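Local coordinates for protein cellulase IBT99 (PDB 6WBT) that probably hydrolyses 6-phospho-alpha-glucosides as a family 4 glycoside hydrolase, with NAD and manganese, and binds glucose-6-phosphate in its pocket, at residues A[93-96]-A[97-100]; A[128-131]-A[132-136]; A[186-189]-A[190-193]; A[242-245]-A[246-249]. All coordinates share one frame; numbering follows the deposited sequence.

How the contacts relate
Contacts 1 and 4 approach one sugar phosphate from separate parts of the chain: residues 93-100 reach its phosphate through Arg94, residues 242-249 its pyranose ring through Trp244. Their centres lie 21 Å apart and their nearest atoms about 8 Å, so the two contacts meet the same ligand without touching each other. Contact 2 belongs to the helix that follows that of contact 1, with centres 29 Å apart, and its Gln129 side chain comes to about 6 Å from NAD. Contact 3 stands 22 Å from contact 4 between centres and 37 Å from contact 1; its Leu189 side chain is about 13 Å from the sugar phosphate.

Contact 1: A[93-96]-A[97-100]. With G6P (6-O-phosphono-alpha-D-glucopyranose), chain F.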
loop_
_atom_site.group_PDB
_atom_site.type_symbol
_atom_site.label_atom_id
_atom_site.label_comp_id
_atom_site.label_asym_id
_atom_site.label_seq_id
_atom_site.Cartn_x
_atom_site.Cartn_y
_atom_site.Cartn_z
HETATM N N MSE A 93 -40.474 -13.047 1.059
HETATM C CA MSE A 93 -39.714 -11.996 1.723
HETATM C C MSE A 93 -39.147 -10.999 0.720
HETATM O O MSE A 93 -38.832 -9.864 1.076
HETATM C CB MSE A 93 -38.584 -12.596 2.563
HETATM C CG MSE A 93 -39.051 -13.215 3.867
HETATM SE SE MSE A 93 -40.055 -11.950 4.961
HETATM C CE MSE A 93 -38.753 -10.500 5.016
ATOM N N ARG A 94 -39.021 -11.428 -0.537
ATOM C CA ARG A 94 -38.506 -10.531 -1.566
ATOM C C ARG A 94 -39.485 -9.401 -1.856
ATOM O O ARG A 94 -39.080 -8.239 -1.983
ATOM C CB ARG A 94 -38.197 -11.311 -2.844
ATOM C CG ARG A 94 -37.726 -10.429 -3.987
ATOM C CD ARG A 94 -37.384 -11.237 -5.224
ATOM N NE ARG A 94 -36.968 -10.372 -6.324
ATOM C CZ ARG A 94 -36.550 -10.812 -7.506
ATOM N NH1 ARG A 94 -36.489 -12.113 -7.750
ATOM N NH2 ARG A 94 -36.191 -9.946 -8.443
ATOM N N VAL A 95 -40.778 -9.718 -1.964
ATOM C CA VAL A 95 -41.765 -8.677 -2.231
ATOM C C VAL A 95 -41.931 -7.771 -1.019
ATOM O O VAL A 95 -42.299 -6.600 -1.158
ATOM C CB VAL A 95 -43.107 -9.299 -2.663
ATOM C CG1 VAL A 95 -42.889 -10.302 -3.779
ATOM C CG2 VAL A 95 -43.811 -9.953 -1.484
ATOM N N LYS A 96 -41.659 -8.286 0.184
ATOM C CA LYS A 96 -41.749 -7.446 1.372
ATOM C C LYS A 96 -40.564 -6.496 1.469
ATOM O O LYS A 96 -40.709 -5.375 1.971
ATOM C CB LYS A 96 -41.847 -8.314 2.627
ATOM C CG LYS A 96 -42.256 -7.546 3.872
ATOM C CD LYS A 96 -43.562 -6.801 3.645
ATOM C CE LYS A 96 -43.927 -5.936 4.839
ATOM N NZ LYS A 96 -45.160 -5.140 4.585
ATOM N N ASP A 97 -39.389 -6.917 0.993
ATOM C CA ASP A 97 -38.247 -6.012 0.947
ATOM C C ASP A 97 -38.468 -4.903 -0.074
ATOM O O ASP A 97 -38.155 -3.736 0.189
ATOM C CB ASP A 97 -36.971 -6.788 0.622
ATOM C CG ASP A 97 -36.644 -7.837 1.665
ATOM O OD1 ASP A 97 -37.346 -7.892 2.696
ATOM O OD2 ASP A 97 -35.687 -8.609 1.451
ATOM N N GLU A 98 -39.010 -5.249 -1.244
ATOM C CA GLU A 98 -39.238 -4.248 -2.280
ATOM C C GLU A 98 -40.339 -3.274 -1.878
ATOM O O GLU A 98 -40.269 -2.082 -2.202
ATOM C CB GLU A 98 -39.579 -4.933 -3.602
ATOM C CG GLU A 98 -38.433 -5.732 -4.200
ATOM C CD GLU A 98 -38.878 -6.629 -5.337
ATOM O OE1 GLU A 98 -39.984 -7.202 -5.245
ATOM O OE2 GLU A 98 -38.126 -6.760 -6.325
ATOM N N GLN A 99 -41.361 -3.758 -1.168
ATOM C CA GLN A 99 -42.464 -2.884 -0.778
ATOM C C GLN A 99 -42.050 -1.921 0.328
ATOM O O GLN A 99 -42.489 -0.765 0.346
ATOM C CB GLN A 99 -43.670 -3.715 -0.341
ATOM C CG GLN A 99 -44.493 -4.268 -1.493
ATOM C CD GLN A 99 -45.740 -4.989 -1.021
ATOM O OE1 GLN A 99 -46.799 -4.891 -1.640
ATOM N NE2 GLN A 99 -45.620 -5.721 0.081
ATOM N N ILE A 100 -41.214 -2.377 1.262
ATOM C CA ILE A 100 -40.768 -1.506 2.345
ATOM C C ILE A 100 -39.902 -0.376 1.800
ATOM O O ILE A 100 -39.985 0.768 2.262
ATOM C CB ILE A 100 -40.032 -2.328 3.420
ATOM C CG1 ILE A 100 -41.031 -3.163 4.225
ATOM C CG2 ILE A 100 -39.228 -1.425 4.344
ATOM C CD1 ILE A 100 -40.398 -3.971 5.334
HETATM C C1 G6P F . -29.732 -11.840 -13.511
HETATM C C2 G6P F . -29.110 -11.294 -12.229
HETATM C C3 G6P F . -29.805 -11.861 -10.997
HETATM C C4 G6P F . -31.315 -11.686 -11.111
HETATM C C5 G6P F . -31.793 -12.286 -12.427
HETATM C C6 G6P F . -33.306 -12.195 -12.599
HETATM O O1 G6P F . -29.479 -13.246 -13.604
HETATM O O2 G6P F . -27.720 -11.635 -12.189
HETATM O O3 G6P F . -29.327 -11.192 -9.825
HETATM O O4 G6P F . -31.964 -12.338 -10.014
HETATM O O5 G6P F . -31.142 -11.614 -13.506
HETATM O O6 G6P F . -33.925 -11.689 -11.418
HETATM P P G6P F . -35.519 -11.818 -11.236
HETATM O O1P G6P F . -35.927 -10.505 -10.614
HETATM O O2P G6P F . -35.697 -13.026 -10.349
HETATM O O3P G6P F . -36.022 -12.016 -12.646
HETATM O O HOH W 1 -35.729 -6.710 -7.669
#
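Arg94 and Glu98, one helical turn apart, meet on the helix side of the guanidinium that holds the phosphate of the bound glucose-6-phosphate. The arginine chain is stretched out fully, with CG anti to the backbone N (chi1 177°), and this carries the guanidinium clear of the helix and presents its edge to the phosphorus. From there NH1 donates an almost straight bond to G6P O2P, 2.9 Å long with 176° at the hydrogen. Glu98 OE2 sits near the guanidinium plane, at the edge; its distance from Arg94 NE, 3.8 Å, makes this a long salt bridge, and the two flat groups are turned 54° against each other. A water donates to Glu98 OE2 at 2.7 Å and takes a weak bond from Arg94 NH2. The other oxygen, OE1, accepts from Gly287 N and Thr285 OG1, so the carboxylate ties this helix to the start of helix 286-291. A leucine in place of Glu98 would probably leave both of those donors without their acceptor and take the long salt bridge and the water's acceptor from the NE side of Arg94. All this happens on helix 90-103, which follows strand 81-84 of the parallel, Rossmann-type part of the mixed sheet. The packed side continues with buried Asp97, whose OD2 forms a salt bridge with Arg122 while OD1 is 3.8 Å from CE of selenomethionine Met93. Ile100 is buried against helix 421-434. Contact is sparser towards solvent: exposed Lys96 bends at chi2, and its CE merely approaches Ile100 CG1 at 4.1 Å.

Contact 2: A[128-131]-A[132-136]; sequences VQLI and DYCEE
Asp132 N to Val128 O and Tyr133 N to Gln129 O, both 3.0 Å, set the regular i to i+4 ladder of the last turns of helix 114-136, in which Cys134 N to Leu130 O, at 3.4 Å, is weak. Gln129 and Tyr133 run side by side in the same direction, amide and ring planes 13° apart. Gln129 CG makes an off-centre CH-pi contact, 4.2 Å from the ring centroid and 30° off its normal, and the amide reaches on until NE2 is 3.7 Å from Tyr133 OH. The tyrosine ring also meets Phe76, so replacing it by a serine would probably strip both Phe76 and Gln129 CG of their aromatic partner. Val128 CG1 lies alongside Asp132 OD2 at 3.8 Å; that oxygen has its salt bridge with Arg162. On the buried side Leu130 CD1 and Cys134 SG are 4.4 Å apart, and both side chains touch Ile82 of strand 81-84, while Ile131 and Cys134 touch Ile144 of strand 143-146. A helix packed on two neighbouring parallel strands, in the connection that leads from one to the other by way of helix 90-103 as well, belongs to a beta-alpha-beta crossover of the Rossmann-type fold.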
loop_
_atom_site.group_PDB
_atom_site.type_symbol
_atom_site.label_atom_id
_atom_site.label_comp_id
_atom_site.label_asym_id
_atom_site.label_seq_id
_atom_site.Cartn_x
_atom_site.Cartn_y
_atom_site.Cartn_z
ATOM N N VAL A 128 -23.112 -19.825 5.566
ATOM C CA VAL A 128 -22.037 -20.343 6.409
ATOM C C VAL A 128 -22.370 -21.752 6.885
ATOM O O VAL A 128 -21.493 -22.622 6.961
ATOM C CB VAL A 128 -21.775 -19.385 7.587
ATOM C CG1 VAL A 128 -20.765 -19.985 8.553
ATOM C CG2 VAL A 128 -21.279 -18.040 7.075
ATOM N N GLN A 129 -23.644 -22.001 7.203
ATOM C CA GLN A 129 -24.059 -23.346 7.587
ATOM C C GLN A 129 -23.898 -24.329 6.437
ATOM O O GLN A 129 -23.577 -25.502 6.663
ATOM C CB GLN A 129 -25.507 -23.328 8.078
ATOM C CG GLN A 129 -25.955 -24.623 8.731
ATOM C CD GLN A 129 -27.346 -24.523 9.324
ATOM O OE1 GLN A 129 -28.278 -24.045 8.677
ATOM N NE2 GLN A 129 -27.492 -24.973 10.565
ATOM N N LEU A 130 -24.114 -23.872 5.200
ATOM C CA LEU A 130 -23.859 -24.726 4.044
ATOM C C LEU A 130 -22.378 -25.064 3.929
ATOM O O LEU A 130 -22.014 -26.180 3.538
ATOM C CB LEU A 130 -24.355 -24.042 2.770
ATOM C CG LEU A 130 -23.958 -24.676 1.432
ATOM C CD1 LEU A 130 -24.510 -26.084 1.313
ATOM C CD2 LEU A 130 -24.428 -23.814 0.269
ATOM N N ILE A 131 -21.509 -24.111 4.272
ATOM C CA ILE A 131 -20.071 -24.357 4.225
ATOM C C ILE A 131 -19.682 -25.416 5.248
ATOM O O ILE A 131 -18.939 -26.358 4.944
ATOM C CB ILE A 131 -19.296 -23.045 4.453
ATOM C CG1 ILE A 131 -19.621 -22.026 3.357
ATOM C CG2 ILE A 131 -17.804 -23.317 4.517
ATOM C CD1 ILE A 131 -19.077 -22.389 1.995
ATOM N N ASP A 132 -20.184 -25.278 6.478
ATOM C CA ASP A 132 -19.828 -26.216 7.538
ATOM C C ASP A 132 -20.381 -27.610 7.271
ATOM O O ASP A 132 -19.813 -28.601 7.746
ATOM C CB ASP A 132 -20.320 -25.692 8.886
ATOM C CG ASP A 132 -19.681 -24.369 9.263
ATOM O OD1 ASP A 132 -18.477 -24.188 8.983
ATOM O OD2 ASP A 132 -20.382 -23.508 9.834
ATOM N N TYR A 133 -21.484 -27.711 6.524
ATOM C CA TYR A 133 -21.987 -29.022 6.124
ATOM C C TYR A 133 -20.975 -29.749 5.250
ATOM O O TYR A 133 -20.704 -30.940 5.448
ATOM C CB TYR A 133 -23.318 -28.873 5.384
ATOM C CG TYR A 133 -24.516 -28.675 6.282
ATOM C CD1 TYR A 133 -24.564 -29.247 7.546
ATOM C CD2 TYR A 133 -25.602 -27.920 5.863
ATOM C CE1 TYR A 133 -25.660 -29.071 8.368
ATOM C CE2 TYR A 133 -26.703 -27.736 6.678
ATOM C CZ TYR A 133 -26.726 -28.314 7.928
ATOM O OH TYR A 133 -27.820 -28.134 8.744
ATOM N N CYS A 134 -20.398 -29.042 4.276
ATOM C CA CYS A 134 -19.467 -29.676 3.352
ATOM C C CYS A 134 -18.108 -29.916 3.994
ATOM O O CYS A 134 -17.424 -30.886 3.647
ATOM C CB CYS A 134 -19.323 -28.826 2.092
ATOM S SG CYS A 134 -20.886 -28.497 1.251
ATOM N N GLU A 135 -17.696 -29.050 4.922
ATOM C CA GLU A 135 -16.462 -29.297 5.659
ATOM C C GLU A 135 -16.570 -30.539 6.531
ATOM O O GLU A 135 -15.556 -31.188 6.812
ATOM C CB GLU A 135 -16.108 -28.082 6.518
ATOM C CG GLU A 135 -15.758 -26.829 5.736
ATOM C CD GLU A 135 -14.434 -26.948 5.008
ATOM O OE1 GLU A 135 -14.347 -26.487 3.852
ATOM O OE2 GLU A 135 -13.482 -27.507 5.593
ATOM N N GLU A 136 -17.781 -30.890 6.963
ATOM C CA GLU A 136 -17.990 -31.986 7.899
ATOM C C GLU A 136 -18.424 -33.277 7.217
ATOM O O GLU A 136 -17.980 -34.360 7.612
ATOM C CB GLU A 136 -19.038 -31.582 8.944
ATOM C CG GLU A 136 -18.840 -32.199 10.323
ATOM C CD GLU A 136 -19.889 -31.736 11.320
ATOM O OE1 GLU A 136 -21.093 -31.938 11.055
ATOM O OE2 GLU A 136 -19.512 -31.161 12.362
#

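Contact 3: A[186-189]-A[190-193]; sequences DCKL and EDIE
Ile192 N reaches back to Leu189 O from well above the carbonyl plane, 70° out of it, in a hydrogen bond of 3.2 Å that is bent at the acceptor. Asp191 N does much the same to Lys188 O at 2.9 Å. Two successive i to i+3 bonds of this kind mark a short 3-10 turn that bends the chain into strand 192-197. The approach to the turn is equally defined: Asp186, with positive phi, is the C-prime residue of a Schellman motif, in which Cys187 N returns to Ala182 O and ends helix 173-184. The segment therefore joins helix 173-184, which follows strand 167-170 of the parallel part of the mixed sheet, to the antiparallel sheet built around strand 202-210. A disulfide from Cys187 SG to Cys210 ties the loop covalently to strand 202-210. The sulfur stands anti to the backbone N (chi1 180°), which brings it to 3.8 Å from Asp191 CB and 4.1 Å from Ile192 CD1. Leu189 and Ile192 meet through single methyls, CD1 to CG2 at 3.7 Å, and both touch Glu178 of helix 173-184. Towards the surface the contacts involve charged residues but no salt bridge between them: Lys188 CB passes 3.6 Å from Asp191 OD2, yet the bent lysine chain holds NZ 6.9 Å from that oxygen. Asp191 is hydrogen-bonded through its backbone to Lys211 and Glu193 likewise to Arg209, while the Glu193 carboxylate forms salt bridges with Arg209 and with Arg337 of the second subunit.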
loop_
_atom_site.group_PDB
_atom_site.type_symbol
_atom_site.label_atom_id
_atom_site.label_comp_id
_atom_site.label_asym_id
_atom_site.label_seq_id
_atom_site.Cartn_x
_atom_site.Cartn_y
_atom_site.Cartn_z
ATOM N N ASP A 186 -23.681 -9.664 -34.137
ATOM C CA ASP A 186 -23.929 -10.902 -34.877
ATOM C C ASP A 186 -22.754 -11.864 -34.707
ATOM O O ASP A 186 -22.330 -12.545 -35.643
ATOM C CB ASP A 186 -24.223 -10.615 -36.352
ATOM C CG ASP A 186 -24.874 -11.790 -37.056
ATOM O OD1 ASP A 186 -24.426 -12.143 -38.167
ATOM O OD2 ASP A 186 -25.825 -12.371 -36.490
ATOM N N CYS A 187 -22.221 -11.900 -33.489
ATOM C CA CYS A 187 -21.098 -12.741 -33.106
ATOM C C CYS A 187 -21.592 -13.876 -32.220
ATOM O O CYS A 187 -22.539 -13.713 -31.447
ATOM C CB CYS A 187 -20.036 -11.923 -32.359
ATOM S SG CYS A 187 -18.570 -12.842 -31.816
ATOM N N LYS A 188 -20.944 -15.029 -32.338
ATOM C CA LYS A 188 -21.291 -16.179 -31.518
ATOM C C LYS A 188 -20.750 -16.003 -30.103
ATOM O O LYS A 188 -19.641 -15.497 -29.905
ATOM C CB LYS A 188 -20.741 -17.460 -32.148
ATOM C CG LYS A 188 -21.215 -17.673 -33.582
ATOM C CD LYS A 188 -22.736 -17.691 -33.657
ATOM C CE LYS A 188 -23.240 -17.472 -35.077
ATOM N NZ LYS A 188 -23.588 -16.045 -35.342
ATOM N N LEU A 189 -21.549 -16.424 -29.116
ATOM C CA LEU A 189 -21.187 -16.204 -27.718
ATOM C C LEU A 189 -19.904 -16.933 -27.342
ATOM O O LEU A 189 -19.176 -16.486 -26.447
ATOM C CB LEU A 189 -22.334 -16.639 -26.805
ATOM C CG LEU A 189 -22.173 -16.362 -25.308
ATOM C CD1 LEU A 189 -22.050 -14.870 -25.045
ATOM C CD2 LEU A 189 -23.333 -16.953 -24.522
ATOM N N GLU A 190 -19.607 -18.051 -28.009
ATOM C CA GLU A 190 -18.350 -18.744 -27.751
ATOM C C GLU A 190 -17.150 -17.869 -28.092
ATOM O O GLU A 190 -16.104 -17.970 -27.441
ATOM C CB GLU A 190 -18.290 -20.051 -28.546
ATOM C CG GLU A 190 -19.383 -21.058 -28.208
ATOM C CD GLU A 190 -20.625 -20.892 -29.066
ATOM O OE1 GLU A 190 -21.102 -19.748 -29.214
ATOM O OE2 GLU A 190 -21.118 -21.908 -29.599
ATOM N N ASP A 191 -17.282 -17.001 -29.092
ATOM C CA ASP A 191 -16.167 -16.183 -29.546
ATOM C C ASP A 191 -16.019 -14.886 -28.762
ATOM O O ASP A 191 -15.114 -14.101 -29.066
ATOM C CB ASP A 191 -16.323 -15.862 -31.034
ATOM C CG ASP A 191 -16.559 -17.101 -31.877
ATOM O OD1 ASP A 191 -16.066 -18.184 -31.502
ATOM O OD2 ASP A 191 -17.242 -16.989 -32.918
ATOM N N ILE A 192 -16.874 -14.643 -27.775
ATOM C CA ILE A 192 -16.852 -13.394 -27.025
ATOM C C ILE A 192 -15.966 -13.567 -25.800
ATOM O O ILE A 192 -15.827 -14.664 -25.246
ATOM C CB ILE A 192 -18.283 -12.945 -26.649
ATOM C CG1 ILE A 192 -18.420 -11.424 -26.757
ATOM C CG2 ILE A 192 -18.660 -13.410 -25.247
ATOM C CD1 ILE A 192 -18.287 -10.892 -28.171
ATOM N N GLU A 193 -15.339 -12.464 -25.394
ATOM C CA GLU A 193 -14.487 -12.424 -24.213
ATOM C C GLU A 193 -14.217 -10.965 -23.887
ATOM O O GLU A 193 -13.904 -10.176 -24.784
ATOM C CB GLU A 193 -13.173 -13.186 -24.433
ATOM C CG GLU A 193 -12.130 -12.939 -23.355
ATOM C CD GLU A 193 -10.941 -13.876 -23.452
ATOM O OE1 GLU A 193 -11.151 -15.103 -23.557
ATOM O OE2 GLU A 193 -9.792 -13.386 -23.412
#

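Contact 4: A[242-245]-A[246-249]; sequences PDWV and HTFK. With G6P (6-O-phosphono-alpha-D-glucopyranose), chain F.
Aromatic contact comes first, between Trp244 and Phe248 one turn further along helix 242-249. The planes are inclined by 30° and slid apart, with 5.4 Å between the centroid of the tryptophan six-membered ring and that of the phenylalanine, so overlap is slight. What touches is the indole rim: Trp244 CE3 lies over one Phe248 face, displaced towards its border, and is 4.0 Å from CZ. Met173 of helix 173-184 touches both rings. A second aromatic pair is formed by the His246 ring, which stacks on Tyr279.

Among the apolar contacts, Thr247 approaches the same rim from the other side of the indole plane: CE3 meets CB at 3.9 Å and CZ3 meets CG2 at 4.0 Å, so the rim lies between Phe248 and Thr247. The threonine methyl is put there by its torsion, with CG2 anti to the backbone N and beside the carbonyl carbon. Val245 and Lys249 run alongside each other on the outer side, CG1 to CE at 4.1 Å.

Backbone hydrogen bonds hold the turn: His246 N gives a nearly straight one to Pro242 O, 173° at the hydrogen, and Phe248 N another to Trp244 O at 2.9 Å. At the start of the helix Asp243 N is bonded to Asp241 OD1.

Contact with the ligand is made at the indole edge, near the ring plane, where Trp244 CZ2 comes to 3.1 Å from G6P O5. With Arg286, which touches Trp244 and donates to the ligand, the tryptophan forms part of a wall of the glucose-6-phosphate pocket, here borne by a short helix of the family 4 C-terminal domain.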
loop_
_atom_site.group_PDB
_atom_site.type_symbol
_atom_site.label_atom_id
_atom_site.label_comp_id
_atom_site.label_asym_id
_atom_site.label_seq_id
_atom_site.Cartn_x
_atom_site.Cartn_y
_atom_site.Cartn_z
ATOM N N PRO A 242 -41.057 -7.174 -20.218
ATOM C CA PRO A 242 -40.856 -5.736 -20.466
ATOM C C PRO A 242 -39.927 -5.077 -19.467
ATOM O O PRO A 242 -39.327 -4.044 -19.789
ATOM C CB PRO A 242 -42.277 -5.164 -20.375
ATOM C CG PRO A 242 -43.019 -6.140 -19.517
ATOM C CD PRO A 242 -42.449 -7.488 -19.860
ATOM N N ASP A 243 -39.780 -5.642 -18.265
ATOM C CA ASP A 243 -38.857 -5.070 -17.293
ATOM C C ASP A 243 -37.410 -5.232 -17.739
ATOM O O ASP A 243 -36.585 -4.346 -17.489
ATOM C CB ASP A 243 -39.073 -5.714 -15.923
ATOM C CG ASP A 243 -38.655 -4.810 -14.777
ATOM O OD1 ASP A 243 -37.619 -4.122 -14.897
ATOM O OD2 ASP A 243 -39.370 -4.782 -13.754
ATOM N N TRP A 244 -37.084 -6.343 -18.404
ATOM C CA TRP A 244 -35.723 -6.528 -18.897
ATOM C C TRP A 244 -35.429 -5.635 -20.094
ATOM O O TRP A 244 -34.274 -5.249 -20.306
ATOM C CB TRP A 244 -35.477 -7.993 -19.257
ATOM C CG TRP A 244 -35.055 -8.840 -18.093
ATOM C CD1 TRP A 244 -35.672 -9.966 -17.632
ATOM C CD2 TRP A 244 -33.924 -8.624 -17.239
ATOM N NE1 TRP A 244 -34.994 -10.467 -16.547
ATOM C CE2 TRP A 244 -33.918 -9.659 -16.285
ATOM C CE3 TRP A 244 -32.916 -7.655 -17.189
ATOM C CZ2 TRP A 244 -32.945 -9.755 -15.293
ATOM C CZ3 TRP A 244 -31.952 -7.752 -16.202
ATOM C CH2 TRP A 244 -31.973 -8.794 -15.269
ATOM N N VAL A 245 -36.448 -5.303 -20.888
ATOM C CA VAL A 245 -36.248 -4.377 -21.999
ATOM C C VAL A 245 -35.932 -2.984 -21.472
ATOM O O VAL A 245 -34.989 -2.327 -21.928
ATOM C CB VAL A 245 -37.482 -4.364 -22.919
ATOM C CG1 VAL A 245 -37.234 -3.467 -24.123
ATOM C CG2 VAL A 245 -37.830 -5.773 -23.359
ATOM N N HIS A 246 -36.721 -2.513 -20.503
ATOM C CA HIS A 246 -36.437 -1.233 -19.864
ATOM C C HIS A 246 -35.101 -1.258 -19.137
ATOM O O HIS A 246 -34.411 -0.235 -19.067
ATOM C CB HIS A 246 -37.567 -0.877 -18.896
ATOM C CG HIS A 246 -37.276 0.312 -18.035
ATOM N ND1 HIS A 246 -37.606 1.599 -18.405
ATOM C CD2 HIS A 246 -36.691 0.410 -16.818
ATOM C CE1 HIS A 246 -37.235 2.437 -17.453
ATOM N NE2 HIS A 246 -36.676 1.741 -16.480
ATOM N N THR A 247 -34.717 -2.416 -18.597
ATOM C CA THR A 247 -33.464 -2.512 -17.857
ATOM C C THR A 247 -32.259 -2.427 -18.786
ATOM O O THR A 247 -31.262 -1.775 -18.460
ATOM C CB THR A 247 -33.433 -3.812 -17.054
ATOM O OG1 THR A 247 -34.687 -3.991 -16.386
ATOM C CG2 THR A 247 -32.333 -3.765 -16.017
ATOM N N PHE A 248 -32.332 -3.081 -19.949
ATOM C CA PHE A 248 -31.213 -3.031 -20.885
ATOM C C PHE A 248 -31.149 -1.697 -21.619
ATOM O O PHE A 248 -30.053 -1.212 -21.921
ATOM C CB PHE A 248 -31.311 -4.178 -21.889
ATOM C CG PHE A 248 -30.970 -5.522 -21.315
ATOM C CD1 PHE A 248 -30.076 -5.639 -20.263
ATOM C CD2 PHE A 248 -31.544 -6.673 -21.831
ATOM C CE1 PHE A 248 -29.763 -6.879 -19.736
ATOM C CE2 PHE A 248 -31.236 -7.912 -21.310
ATOM C CZ PHE A 248 -30.344 -8.018 -20.260
ATOM N N LYS A 249 -32.301 -1.095 -21.914
ATOM C CA LYS A 249 -32.335 0.155 -22.663
ATOM C C LYS A 249 -31.935 1.363 -21.825
ATOM O O LYS A 249 -31.662 2.427 -22.393
ATOM C CB LYS A 249 -33.732 0.365 -23.255
ATOM C CG LYS A 249 -33.767 1.299 -24.456
ATOM C CD LYS A 249 -35.153 1.347 -25.079
ATOM C CE LYS A 249 -35.556 -0.005 -25.649
ATOM N NZ LYS A 249 -34.658 -0.439 -26.755
HETATM C C1 G6P F . -29.732 -11.840 -13.511
HETATM C C2 G6P F . -29.110 -11.294 -12.229
HETATM C C3 G6P F . -29.805 -11.861 -10.997
HETATM C C4 G6P F . -31.315 -11.686 -11.111
HETATM C C5 G6P F . -31.793 -12.286 -12.427
HETATM C C6 G6P F . -33.306 -12.195 -12.599
HETATM O O1 G6P F . -29.479 -13.246 -13.604
HETATM O O2 G6P F . -27.720 -11.635 -12.189
HETATM O O3 G6P F . -29.327 -11.192 -9.825
HETATM O O4 G6P F . -31.964 -12.338 -10.014
HETATM O O5 G6P F . -31.142 -11.614 -13.506
HETATM O O6 G6P F . -33.925 -11.689 -11.418
HETATM P P G6P F . -35.519 -11.818 -11.236
HETATM O O1P G6P F . -35.927 -10.505 -10.614
HETATM O O2P G6P F . -35.697 -13.026 -10.349
HETATM O O3P G6P F . -36.022 -12.016 -12.646
#